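Local coordinates for competence damage-inducible protein A (Klebsiella pneumoniae subsp. pneumoniae MGH 78578, PDB 5V01), which is of unknown function but belongs to the CinA family, some of whose relatives hydrolyse the amide of nicotinamide mononucleotide in pyridine nucleotide recycling, at residues W130-W133 and Q138-T141; I109-Y114 and R159-A164; E68-V73 and E79-H84; Y58-V63 and S97-L102. All coordinates share one frame; numbering follows the deposited sequence. Where two conformers were deposited one is given.

Contact 1: W130-W133 and Q138-T141; sequences WFAW and QTET
Trp133 and Glu140 form the hydrogen-bonded pair of an antiparallel beta hairpin, whose strands 128-135 and 138-145 finish one side of the chain's mixed sheet. Two backbone bonds close this pair. Trp133 N gives its hydrogen to Glu140 O at 2.9 Å, and Glu140 N donates to Trp133 O at 3.0 Å; both are close to linear at the hydrogen (166° and 164°). Weaker CA-H...O contacts accompany them: Glu140 O is also approached by Ala132 CA at 3.3 Å, and further along Thr141 CA lies 3.1 Å from Phe131 O.

Side chains then pack on both faces of the ladder. Trp133 leans its indole over toward the partner strand, so that the ring edge at CE3 comes within 3.5 Å of Glu140 O, near the plane of the ring. Glu140 projects from the same face, and its carboxylate OE1 forms a salt bridge with Lys168, whose charge also makes a cation-pi contact with Trp133. On the opposite face the next pair, Ala132 and Thr141, is non-hydrogen-bonded. Here Ala132 CB meets two threonine methyls of the partner strand, Thr139 CG2 at 4.0 Å and Thr141 CG2 at 4.1 Å; helix 89-103 packs over this face.

Thr141 also meets an indole. Its OG1 lies between the backbone N and the carbonyl carbon (chi1 63°), hydrogen-bonded to Glu89 OE2, and Trp130 presents the edge of its ring to this hydroxyl, CZ3 standing 3.8 Å from OG1.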
loop_
_atom_site.group_PDB
_atom_site.type_symbol
_atom_site.label_atom_id
_atom_site.label_comp_id
_atom_site.label_asym_id
_atom_site.label_seq_id
_atom_site.Cartn_x
_atom_site.Cartn_y
_atom_site.Cartn_z
ATOM N N TRP A 130 5.536 13.182 -9.557
ATOM C CA TRP A 130 6.844 12.647 -9.883
ATOM C C TRP A 130 6.879 11.125 -9.767
ATOM O O TRP A 130 6.295 10.548 -8.838
ATOM C CB TRP A 130 7.939 13.253 -8.993
ATOM C CG TRP A 130 8.469 14.580 -9.460
ATOM C CD1 TRP A 130 8.100 15.825 -9.016
ATOM C CD2 TRP A 130 9.480 14.784 -10.443
ATOM N NE1 TRP A 130 8.809 16.792 -9.678
ATOM C CE2 TRP A 130 9.675 16.187 -10.553
ATOM C CE3 TRP A 130 10.253 13.928 -11.231
ATOM C CZ2 TRP A 130 10.611 16.749 -11.433
ATOM C CZ3 TRP A 130 11.171 14.494 -12.117
ATOM C CH2 TRP A 130 11.347 15.886 -12.199
ATOM N N PHE A 131 7.579 10.506 -10.703
ATOM C CA PHE A 131 7.756 9.078 -10.791
ATOM C C PHE A 131 9.225 8.747 -10.825
ATOM O O PHE A 131 9.993 9.487 -11.485
ATOM C CB PHE A 131 7.145 8.553 -12.105
ATOM C CG PHE A 131 5.657 8.762 -12.210
ATOM C CD1 PHE A 131 5.148 9.968 -12.630
ATOM C CD2 PHE A 131 4.768 7.740 -11.849
ATOM C CE1 PHE A 131 3.786 10.177 -12.697
ATOM C CE2 PHE A 131 3.404 7.943 -11.920
ATOM C CZ PHE A 131 2.902 9.148 -12.357
ATOM N N ALA A 132 9.609 7.639 -10.201
ATOM C CA ALA A 132 10.926 7.024 -10.370
ATOM C C ALA A 132 10.774 5.541 -10.649
ATOM O O ALA A 132 9.971 4.874 -9.971
ATOM C CB ALA A 132 11.777 7.217 -9.136
ATOM N N TRP A 133 11.510 5.032 -11.634
ATOM C CA TRP A 133 11.598 3.606 -11.904
ATOM C C TRP A 133 13.073 3.269 -11.746
ATOM O O TRP A 133 13.924 3.824 -12.467
ATOM C CB TRP A 133 11.098 3.243 -13.313
ATOM C CG TRP A 133 9.719 3.651 -13.621
ATOM C CD1 TRP A 133 8.591 2.832 -13.624
ATOM C CD2 TRP A 133 9.272 4.934 -14.061
ATOM N NE1 TRP A 133 7.502 3.550 -14.010
ATOM C CE2 TRP A 133 7.876 4.839 -14.276
ATOM C CE3 TRP A 133 9.914 6.154 -14.336
ATOM C CZ2 TRP A 133 7.113 5.920 -14.724
ATOM C CZ3 TRP A 133 9.151 7.214 -14.777
ATOM C CH2 TRP A 133 7.776 7.095 -14.981
ATOM N N GLN A 138 19.666 1.536 -11.586
ATOM C CA GLN A 138 19.587 2.458 -12.729
ATOM C C GLN A 138 18.198 3.114 -12.566
ATOM O O GLN A 138 17.202 2.432 -12.717
ATOM C CB GLN A 138 19.782 1.729 -14.084
ATOM C CG GLN A 138 20.819 2.354 -15.032
ATOM C CD GLN A 138 22.252 2.297 -14.493
ATOM O OE1 GLN A 138 22.662 1.313 -13.872
ATOM N NE2 GLN A 138 23.017 3.352 -14.734
ATOM N N THR A 139 18.159 4.403 -12.195
ATOM C CA THR A 139 16.901 5.149 -11.932
ATOM C C THR A 139 16.617 6.216 -12.981
ATOM O O THR A 139 17.483 7.041 -13.294
ATOM C CB THR A 139 16.889 5.827 -10.539
ATOM O OG1 THR A 139 17.112 4.835 -9.537
ATOM C CG2 THR A 139 15.536 6.512 -10.237
ATOM N N GLU A 140 15.421 6.161 -13.538
ATOM C CA GLU A 140 14.896 7.190 -14.405
ATOM C C GLU A 140 13.721 7.844 -13.714
ATOM O O GLU A 140 12.972 7.168 -12.976
ATOM C CB GLU A 140 14.407 6.576 -15.722
ATOM C CG GLU A 140 15.500 6.060 -16.626
ATOM C CD GLU A 140 15.062 4.970 -17.601
ATOM O OE1 GLU A 140 13.850 4.695 -17.780
ATOM O OE2 GLU A 140 15.970 4.377 -18.215
ATOM N N THR A 141 13.520 9.126 -13.971
ATOM C CA THR A 141 12.433 9.868 -13.367
ATOM C C THR A 141 11.618 10.604 -14.411
ATOM O O THR A 141 12.089 10.861 -15.520
ATOM C CB THR A 141 12.947 10.895 -12.347
ATOM O OG1 THR A 141 13.758 11.864 -13.048
ATOM C CG2 THR A 141 13.732 10.202 -11.247
#

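Contact 2: I109-Y114 and R159-A164; sequences IAVSGY and RYALAA
Ala161 O accepts a hydrogen bond from the indole NE1 of Trp133, on the strand next to 109-113, and Ile109 CD1 of the strand itself comes up beside the same oxygen at 4.1 Å. A helix carbonyl is thus tied to the sheet through a neighbouring tryptophan, while the direct meeting of 109-114 with 159-164 is small, has no hydrogen bond and is made by aliphatic side chains.

Ala161 is the helix residue that does the touching. Its methyl points at the strand and meets one branch from each of two residues that project from the same face of the sheet: Ile109 CG2 at 4.3 Å and Val111 CG2 at 4.5 Å. The isoleucine reaches in two directions at once. Its CG2 stands anti to the backbone N, whereas CG1 (chi1 -59°) lies beside that nitrogen and continues in an extended line to CD1, which arrives at the helix backbone. The small side chain of Ala161 is consistent with the close approach of the helix, the CA atoms of Ala161 and Ile109 being 7.6 Å apart.

All three residues are buried in the protein core. Helix 150-169 covers this face of strand 107-113; helix 15-29 packs against its Leu162 and Arg159, and from the neighbouring strand 128-135 Phe131 meets Tyr160 edge-to-face. Ala110 and Ser112 point to the other face, where helix 89-103 receives them, giving a three-layer alpha/beta/alpha sandwich.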
loop_
_atom_site.group_PDB
_atom_site.type_symbol
_atom_site.label_atom_id
_atom_site.label_comp_id
_atom_site.label_asym_id
_atom_site.label_seq_id
_atom_site.Cartn_x
_atom_site.Cartn_y
_atom_site.Cartn_z
ATOM N N ILE A 109 9.362 1.136 -8.005
ATOM C CA ILE A 109 8.661 2.340 -8.442
ATOM C C ILE A 109 8.344 3.173 -7.230
ATOM O O ILE A 109 7.802 2.643 -6.247
ATOM C CB ILE A 109 7.382 2.028 -9.214
ATOM C CG1 ILE A 109 7.707 1.187 -10.445
ATOM C CG2 ILE A 109 6.672 3.311 -9.573
ATOM C CD1 ILE A 109 6.515 0.698 -11.215
ATOM N N ALA A 110 8.679 4.463 -7.305
ATOM C CA ALA A 110 8.206 5.451 -6.335
ATOM C C ALA A 110 7.376 6.502 -7.039
ATOM O O ALA A 110 7.713 6.902 -8.136
ATOM C CB ALA A 110 9.361 6.098 -5.582
ATOM N N VAL A 111 6.324 6.953 -6.374
ATOM C CA VAL A 111 5.396 7.949 -6.903
ATOM C C VAL A 111 5.132 8.952 -5.782
ATOM O O VAL A 111 4.772 8.567 -4.691
ATOM C CB VAL A 111 4.075 7.313 -7.360
ATOM C CG1 VAL A 111 3.179 8.357 -7.997
ATOM C CG2 VAL A 111 4.318 6.164 -8.320
ATOM N N SER A 112 5.289 10.231 -6.075
ATOM C CA SER A 112 5.009 11.296 -5.113
ATOM C C SER A 112 4.468 12.503 -5.838
ATOM O O SER A 112 5.120 12.997 -6.760
ATOM C CB SER A 112 6.270 11.649 -4.342
ATOM O OG SER A 112 5.989 12.578 -3.316
ATOM N N GLY A 113 3.311 12.998 -5.420
ATOM C CA GLY A 113 2.666 14.102 -6.097
ATOM C C GLY A 113 1.652 14.818 -5.240
ATOM O O GLY A 113 1.486 14.526 -4.049
ATOM N N TYR A 114 1.012 15.801 -5.867
ATOM C CA TYR A 114 -0.130 16.517 -5.303
ATOM C C TYR A 114 -1.347 16.075 -6.106
ATOM O O TYR A 114 -1.528 16.503 -7.248
ATOM C CB TYR A 114 0.041 18.044 -5.389
ATOM C CG TYR A 114 1.225 18.553 -4.625
ATOM C CD1 TYR A 114 1.242 18.531 -3.221
ATOM C CD2 TYR A 114 2.350 19.048 -5.298
ATOM C CE1 TYR A 114 2.344 18.982 -2.521
ATOM C CE2 TYR A 114 3.454 19.509 -4.598
ATOM C CZ TYR A 114 3.447 19.462 -3.216
ATOM O OH TYR A 114 4.537 19.917 -2.514
ATOM N N ARG A 159 -2.018 4.214 -13.475
ATOM C CA ARG A 159 -1.999 3.691 -14.841
ATOM C C ARG A 159 -0.691 4.083 -15.551
ATOM O O ARG A 159 -0.067 3.260 -16.226
ATOM C CB ARG A 159 -3.216 4.205 -15.611
ATOM C CG ARG A 159 -3.779 3.285 -16.679
ATOM C CD ARG A 159 -5.013 3.945 -17.276
ATOM N NE ARG A 159 -4.706 5.309 -17.704
ATOM C CZ ARG A 159 -5.587 6.296 -17.807
ATOM N NH1 ARG A 159 -6.867 6.089 -17.526
ATOM N NH2 ARG A 159 -5.184 7.496 -18.205
ATOM N N TYR A 160 -0.262 5.330 -15.374
ATOM C CA TYR A 160 0.972 5.801 -16.020
ATOM C C TYR A 160 2.177 5.029 -15.496
ATOM O O TYR A 160 3.049 4.626 -16.258
ATOM C CB TYR A 160 1.159 7.304 -15.785
ATOM C CG TYR A 160 2.349 7.854 -16.516
ATOM C CD1 TYR A 160 2.266 8.101 -17.869
ATOM C CD2 TYR A 160 3.572 8.054 -15.884
ATOM C CE1 TYR A 160 3.344 8.566 -18.575
ATOM C CE2 TYR A 160 4.653 8.521 -16.599
ATOM C CZ TYR A 160 4.530 8.762 -17.945
ATOM O OH TYR A 160 5.584 9.225 -18.687
ATOM N N ALA A 161 2.245 4.856 -14.180
ATOM C CA ALA A 161 3.359 4.119 -13.594
ATOM C C ALA A 161 3.495 2.729 -14.199
ATOM O O ALA A 161 4.598 2.269 -14.504
ATOM C CB ALA A 161 3.226 4.021 -12.088
ATOM N N LEU A 162 2.345 2.067 -14.363
ATOM C CA LEU A 162 2.313 0.718 -14.892
ATOM C C LEU A 162 2.597 0.675 -16.398
ATOM O O LEU A 162 3.280 -0.234 -16.863
ATOM C CB LEU A 162 0.976 0.041 -14.587
ATOM C CG LEU A 162 0.725 -0.252 -13.102
ATOM C CD1 LEU A 162 -0.767 -0.526 -12.871
ATOM C CD2 LEU A 162 1.586 -1.405 -12.607
ATOM N N ALA A 163 2.008 1.606 -17.152
ATOM C CA ALA A 163 2.214 1.643 -18.605
ATOM C C ALA A 163 3.689 1.903 -18.902
ATOM O O ALA A 163 4.282 1.259 -19.778
ATOM C CB ALA A 163 1.337 2.692 -19.249
ATOM N N ALA A 164 4.292 2.829 -18.162
ATOM C CA ALA A 164 5.722 3.118 -18.366
ATOM C C ALA A 164 6.589 1.918 -17.971
ATOM O O ALA A 164 7.567 1.566 -18.635
ATOM C CB ALA A 164 6.131 4.351 -17.594
#

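Contact 3: E68-V73 and E79-H84; sequences EAKRNV and ETLAVH
Leu81 has the most surface buried here, pointing from helix 78-84 into the side of helix 67-74. The backbones stay apart, with the CA atoms of Arg71 and Leu81 8.9 Å from each other.

The two leucine methyls find different partners. CD1 rests 3.7 Å from Arg71 CG, the side chains crossing obliquely, while CD2 approaches Lys70 CD at 4.4 Å. Both helix 67-74 residues therefore offer methylenes, and their charged ends go elsewhere. Arg71 bends at its third torsion (chi3 -56°), which folds the guanidinium back over its own helix until one face lies above Glu68 CA, offset toward the rim of the group. Lys70 stretches into the interior, where NZ is hydrogen-bonded to Thr64 O and Ser38 OG. Val76 in the connecting turn and Ala86 beyond the second helix also pack on Leu81.

Both helices lie in the connection between strand 58-64 and helix 89-103, and Asn72 ND2 is hydrogen-bonded to Leu102 O of the second subunit. No hydrogen bond or salt bridge passes between 68-73 and 79-84, so their pairing depends on van der Waals contact between leucine methyls and the aliphatic stems of two basic residues.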
loop_
_atom_site.group_PDB
_atom_site.type_symbol
_atom_site.label_atom_id
_atom_site.label_comp_id
_atom_site.label_asym_id
_atom_site.label_seq_id
_atom_site.Cartn_x
_atom_site.Cartn_y
_atom_site.Cartn_z
ATOM N N GLU A 68 7.666 12.768 7.411
ATOM C CA GLU A 68 8.196 11.946 8.479
ATOM C C GLU A 68 8.150 10.448 8.158
ATOM O O GLU A 68 9.090 9.710 8.471
ATOM C CB GLU A 68 7.470 12.262 9.794
ATOM C CG GLU A 68 7.986 11.442 10.945
ATOM C CD GLU A 68 7.329 11.780 12.266
ATOM O OE1 GLU A 68 6.406 12.617 12.337
ATOM O OE2 GLU A 68 7.756 11.174 13.268
ATOM N N ALA A 69 7.056 9.998 7.523
ATOM C CA ALA A 69 6.978 8.580 7.138
ATOM C C ALA A 69 8.059 8.231 6.104
ATOM O O ALA A 69 8.621 7.135 6.130
ATOM C CB ALA A 69 5.595 8.223 6.631
ATOM N N LYS A 70 8.326 9.171 5.182
ATOM C CA LYS A 70 9.377 8.948 4.206
ATOM C C LYS A 70 10.777 8.806 4.873
ATOM O O LYS A 70 11.575 7.924 4.489
ATOM C CB LYS A 70 9.354 10.061 3.157
ATOM C CG LYS A 70 8.122 9.986 2.244
ATOM C CD LYS A 70 8.034 11.172 1.287
ATOM C CE LYS A 70 6.781 11.098 0.455
ATOM N NZ LYS A 70 5.564 11.449 1.223
ATOM N N ARG A 71 11.039 9.652 5.873
ATOM C CA ARG A 71 12.313 9.575 6.623
ATOM C C ARG A 71 12.375 8.239 7.381
ATOM O O ARG A 71 13.354 7.502 7.323
ATOM C CB ARG A 71 12.462 10.771 7.594
ATOM C CG ARG A 71 12.491 12.133 6.891
ATOM C CD ARG A 71 12.996 13.236 7.794
ATOM N NE ARG A 71 12.221 13.336 9.023
ATOM C CZ ARG A 71 11.159 14.106 9.235
ATOM N NH1 ARG A 71 10.667 14.917 8.300
ATOM N NH2 ARG A 71 10.536 14.024 10.425
ATOM N N ASN A 72 11.286 7.923 8.080
ATOM C CA ASN A 72 11.253 6.768 8.990
ATOM C C ASN A 72 11.346 5.424 8.242
ATOM O O ASN A 72 12.149 4.560 8.553
ATOM C CB ASN A 72 9.953 6.837 9.822
ATOM C CG ASN A 72 9.812 5.705 10.810
ATOM O OD1 ASN A 72 10.793 5.296 11.426
ATOM N ND2 ASN A 72 8.580 5.175 10.947
ATOM N N VAL A 73 10.497 5.272 7.231
ATOM C CA VAL A 73 10.348 3.991 6.559
ATOM C C VAL A 73 11.375 3.784 5.436
ATOM O O VAL A 73 11.829 2.675 5.199
ATOM C CB VAL A 73 8.908 3.846 6.008
ATOM C CG1 VAL A 73 8.741 2.523 5.262
ATOM C CG2 VAL A 73 7.908 3.960 7.144
ATOM N N GLU A 79 17.355 16.651 4.759
ATOM C CA GLU A 79 17.896 17.688 3.909
ATOM C C GLU A 79 17.254 17.710 2.517
ATOM O O GLU A 79 16.964 18.772 1.969
ATOM C CB GLU A 79 19.411 17.473 3.828
ATOM C CG GLU A 79 20.102 17.582 5.186
ATOM C CD GLU A 79 19.777 16.477 6.206
ATOM O OE1 GLU A 79 19.598 15.256 5.841
ATOM O OE2 GLU A 79 19.734 16.875 7.415
ATOM N N THR A 80 17.021 16.528 1.962
ATOM C CA THR A 80 16.377 16.395 0.650
ATOM C C THR A 80 14.959 16.951 0.680
ATOM O O THR A 80 14.536 17.703 -0.206
ATOM C CB THR A 80 16.391 14.941 0.184
ATOM O OG1 THR A 80 17.755 14.520 0.054
ATOM C CG2 THR A 80 15.658 14.785 -1.140
ATOM N N LEU A 81 14.227 16.572 1.715
ATOM C CA LEU A 81 12.871 17.058 1.863
ATOM C C LEU A 81 12.829 18.557 2.134
ATOM O O LEU A 81 11.983 19.248 1.574
ATOM C CB LEU A 81 12.144 16.294 2.953
ATOM C CG LEU A 81 11.886 14.830 2.586
ATOM C CD1 LEU A 81 11.661 13.983 3.823
ATOM C CD2 LEU A 81 10.731 14.672 1.611
ATOM N N ALA A 82 13.770 19.068 2.936
ATOM C CA ALA A 82 13.796 20.509 3.231
ATOM C C ALA A 82 14.037 21.370 1.980
ATOM O O ALA A 82 13.331 22.361 1.764
ATOM C CB ALA A 82 14.847 20.816 4.291
ATOM N N VAL A 83 15.006 20.956 1.153
ATOM C CA VAL A 83 15.415 21.713 -0.036
ATOM C C VAL A 83 14.452 21.520 -1.204
ATOM O O VAL A 83 14.053 22.493 -1.847
ATOM C CB VAL A 83 16.870 21.352 -0.462
ATOM C CG1 VAL A 83 17.246 21.999 -1.785
ATOM C CG2 VAL A 83 17.877 21.786 0.611
ATOM N N HIS A 84 14.061 20.270 -1.447
ATOM C CA HIS A 84 13.336 19.916 -2.682
ATOM C C HIS A 84 11.851 19.614 -2.487
ATOM O O HIS A 84 11.121 19.630 -3.466
ATOM C CB HIS A 84 14.010 18.725 -3.379
ATOM C CG HIS A 84 15.452 18.952 -3.721
ATOM N ND1 HIS A 84 15.846 19.663 -4.830
ATOM C CD2 HIS A 84 16.589 18.508 -3.133
ATOM C CE1 HIS A 84 17.167 19.689 -4.883
ATOM N NE2 HIS A 84 17.643 18.993 -3.869
#

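Contact 4: Y58-V63 and S97-L102; sequences YDTGVV and SGILAL
Val62 and Ile99 reach toward each other, tip to tip, between strand 58-63 and helix 97-102. The short segment axes run 9.3 Å apart at closest, the helix heading roughly back along the strand. Helix 89-103 belongs to the crossover from strand 58-64 to the parallel strand 107-113, and this contact is one of the places where it packs on the sheet.

Ile99 works mainly through one methyl. Its CG1 is anti to the backbone N (chi1 -164°), which sends that branch out from the helix, and the bend at chi2 (56°) turns CD1 to the strand. CD1 lands against both branches of Val62, 3.8 Å from CG1 and 4.1 Å from CG2. In Val62 (chi1 -55°) CG1 stands anti to the carbonyl carbon and CG2 between that carbon and the backbone N, which turns both methyls to Ile99 CD1. Thr60, two residues back on the same face of the strand, adds its CG2 4.1 Å from Ile99 CD1, the side chains sliding past each other in opposite directions.

The threonine divides its roles: CG2 goes to the helix while OG1 donates a 2.9 Å hydrogen bond to Asp59 OD1, whose other oxygen, OD2, forms a salt bridge with Arg32. Leu102 makes a looser contact through CD2, 4.5 Å from Val62 CG1.

Through Gly61 to Val63 the strand pairs antiparallel with a strand of the second subunit. Across the two segments methyl groups meet and no hydrogen bond is made, so van der Waals packing of largely buried side chains joins helix to strand.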
loop_
_atom_site.group_PDB
_atom_site.type_symbol
_atom_site.label_atom_id
_atom_site.label_comp_id
_atom_site.label_asym_id
_atom_site.label_seq_id
_atom_site.Cartn_x
_atom_site.Cartn_y
_atom_site.Cartn_z
ATOM N N TYR A 58 5.934 -10.004 -6.823
ATOM C CA TYR A 58 5.763 -8.833 -5.941
ATOM C C TYR A 58 5.455 -9.296 -4.552
ATOM O O TYR A 58 4.622 -10.197 -4.354
ATOM C CB TYR A 58 4.577 -7.996 -6.437
ATOM C CG TYR A 58 4.249 -6.749 -5.618
ATOM C CD1 TYR A 58 3.341 -6.784 -4.578
ATOM C CD2 TYR A 58 4.824 -5.541 -5.926
ATOM C CE1 TYR A 58 3.040 -5.644 -3.853
ATOM C CE2 TYR A 58 4.534 -4.404 -5.233
ATOM C CZ TYR A 58 3.644 -4.445 -4.183
ATOM O OH TYR A 58 3.326 -3.292 -3.506
ATOM N N ASP A 59 6.088 -8.683 -3.569
ATOM C CA ASP A 59 5.603 -8.921 -2.220
ATOM C C ASP A 59 5.641 -7.783 -1.238
ATOM O O ASP A 59 5.017 -7.945 -0.217
ATOM C CB ASP A 59 6.266 -10.150 -1.629
ATOM C CG ASP A 59 7.752 -10.037 -1.596
ATOM O OD1 ASP A 59 8.238 -8.998 -1.155
ATOM O OD2 ASP A 59 8.435 -11.006 -1.999
ATOM N N THR A 60 6.271 -6.647 -1.558
ATOM C CA THR A 60 6.357 -5.539 -0.622
ATOM C C THR A 60 5.968 -4.205 -1.249
ATOM O O THR A 60 6.508 -3.821 -2.288
ATOM C CB THR A 60 7.785 -5.444 -0.067
ATOM O OG1 THR A 60 8.122 -6.671 0.597
ATOM C CG2 THR A 60 7.954 -4.284 0.926
ATOM N N GLY A 61 5.072 -3.497 -0.584
ATOM C CA GLY A 61 4.774 -2.120 -0.887
ATOM C C GLY A 61 4.683 -1.315 0.385
ATOM O O GLY A 61 4.290 -1.829 1.423
ATOM N N VAL A 62 4.986 -0.036 0.281
ATOM C CA VAL A 62 4.742 0.886 1.369
ATOM C C VAL A 62 3.970 2.102 0.920
ATOM O O VAL A 62 4.031 2.500 -0.255
ATOM C CB VAL A 62 6.030 1.321 2.105
ATOM C CG1 VAL A 62 6.807 0.106 2.584
ATOM C CG2 VAL A 62 6.921 2.210 1.232
ATOM N N VAL A 63 3.246 2.685 1.878
ATOM C CA VAL A 63 2.562 3.953 1.727
ATOM C C VAL A 63 3.130 4.849 2.816
ATOM O O VAL A 63 3.007 4.558 4.004
ATOM C CB VAL A 63 1.046 3.786 1.881
ATOM C CG1 VAL A 63 0.352 5.127 1.745
ATOM C CG2 VAL A 63 0.551 2.819 0.849
ATOM N N SER A 97 15.160 4.147 -3.971
ATOM C CA SER A 97 16.316 3.455 -3.415
ATOM C C SER A 97 15.999 2.796 -2.070
ATOM O O SER A 97 16.432 1.652 -1.817
ATOM C CB SER A 97 17.493 4.422 -3.247
ATOM O OG SER A 97 17.900 4.923 -4.487
ATOM N N GLY A 98 15.262 3.508 -1.223
ATOM C CA GLY A 98 14.927 2.976 0.077
ATOM C C GLY A 98 14.069 1.732 -0.007
ATOM O O GLY A 98 14.324 0.752 0.695
ATOM N N ILE A 99 13.067 1.748 -0.883
ATOM C CA ILE A 99 12.202 0.561 -1.012
ATOM C C ILE A 99 12.876 -0.582 -1.748
ATOM O O ILE A 99 12.685 -1.754 -1.392
ATOM C CB ILE A 99 10.827 0.948 -1.590
ATOM C CG1 ILE A 99 9.790 -0.172 -1.370
ATOM C CG2 ILE A 99 10.887 1.300 -3.070
ATOM C CD1 ILE A 99 9.578 -0.625 0.055
ATOM N N LEU A 100 13.733 -0.262 -2.728
ATOM C CA LEU A 100 14.487 -1.323 -3.404
ATOM C C LEU A 100 15.314 -2.094 -2.366
ATOM O O LEU A 100 15.322 -3.326 -2.385
ATOM C CB LEU A 100 15.402 -0.743 -4.486
ATOM C CG LEU A 100 16.035 -1.736 -5.444
ATOM C CD1 LEU A 100 15.038 -2.159 -6.502
ATOM C CD2 LEU A 100 17.269 -1.121 -6.100
ATOM N N ALA A 101 15.997 -1.360 -1.472
ATOM C CA ALA A 101 16.832 -1.960 -0.429
ATOM C C ALA A 101 15.993 -2.764 0.570
ATOM O O ALA A 101 16.357 -3.890 0.906
ATOM C CB ALA A 101 17.634 -0.892 0.291
ATOM N N LEU A 102 14.890 -2.191 1.056
ATOM C CA LEU A 102 14.054 -2.879 2.024
ATOM C C LEU A 102 13.513 -4.191 1.467
ATOM O O LEU A 102 13.553 -5.222 2.150
ATOM C CB LEU A 102 12.923 -1.962 2.462
ATOM C CG LEU A 102 11.897 -2.522 3.463
ATOM C CD1 LEU A 102 12.538 -2.920 4.794
ATOM C CD2 LEU A 102 10.785 -1.526 3.758
#

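In the fold
Contact 2 lies deepest, about 4 Å from the chain's centre; contact 1 is partly buried; contact 4 is buried, its centre about 11 Å from that of the chain, beside the subunit interface; and contact 3, about 17 Å out, lies near the periphery although Leu81 and Lys70 are buried. Contacts 1, 2 and 4 share the sheet. Contacts 1 and 2 adjoin, with Trp130 N bonded to Ser112 O and Ala132 N to Ala110 O. Backbone bonding distinguishes contact 1, whereas contacts 2 and 4 place helices on opposite faces using aliphatic branches. Contact 3 instead packs helix on helix with lysine and arginine stems; it joins contact 4 where Val73 touches Val62, and both reach the second subunit.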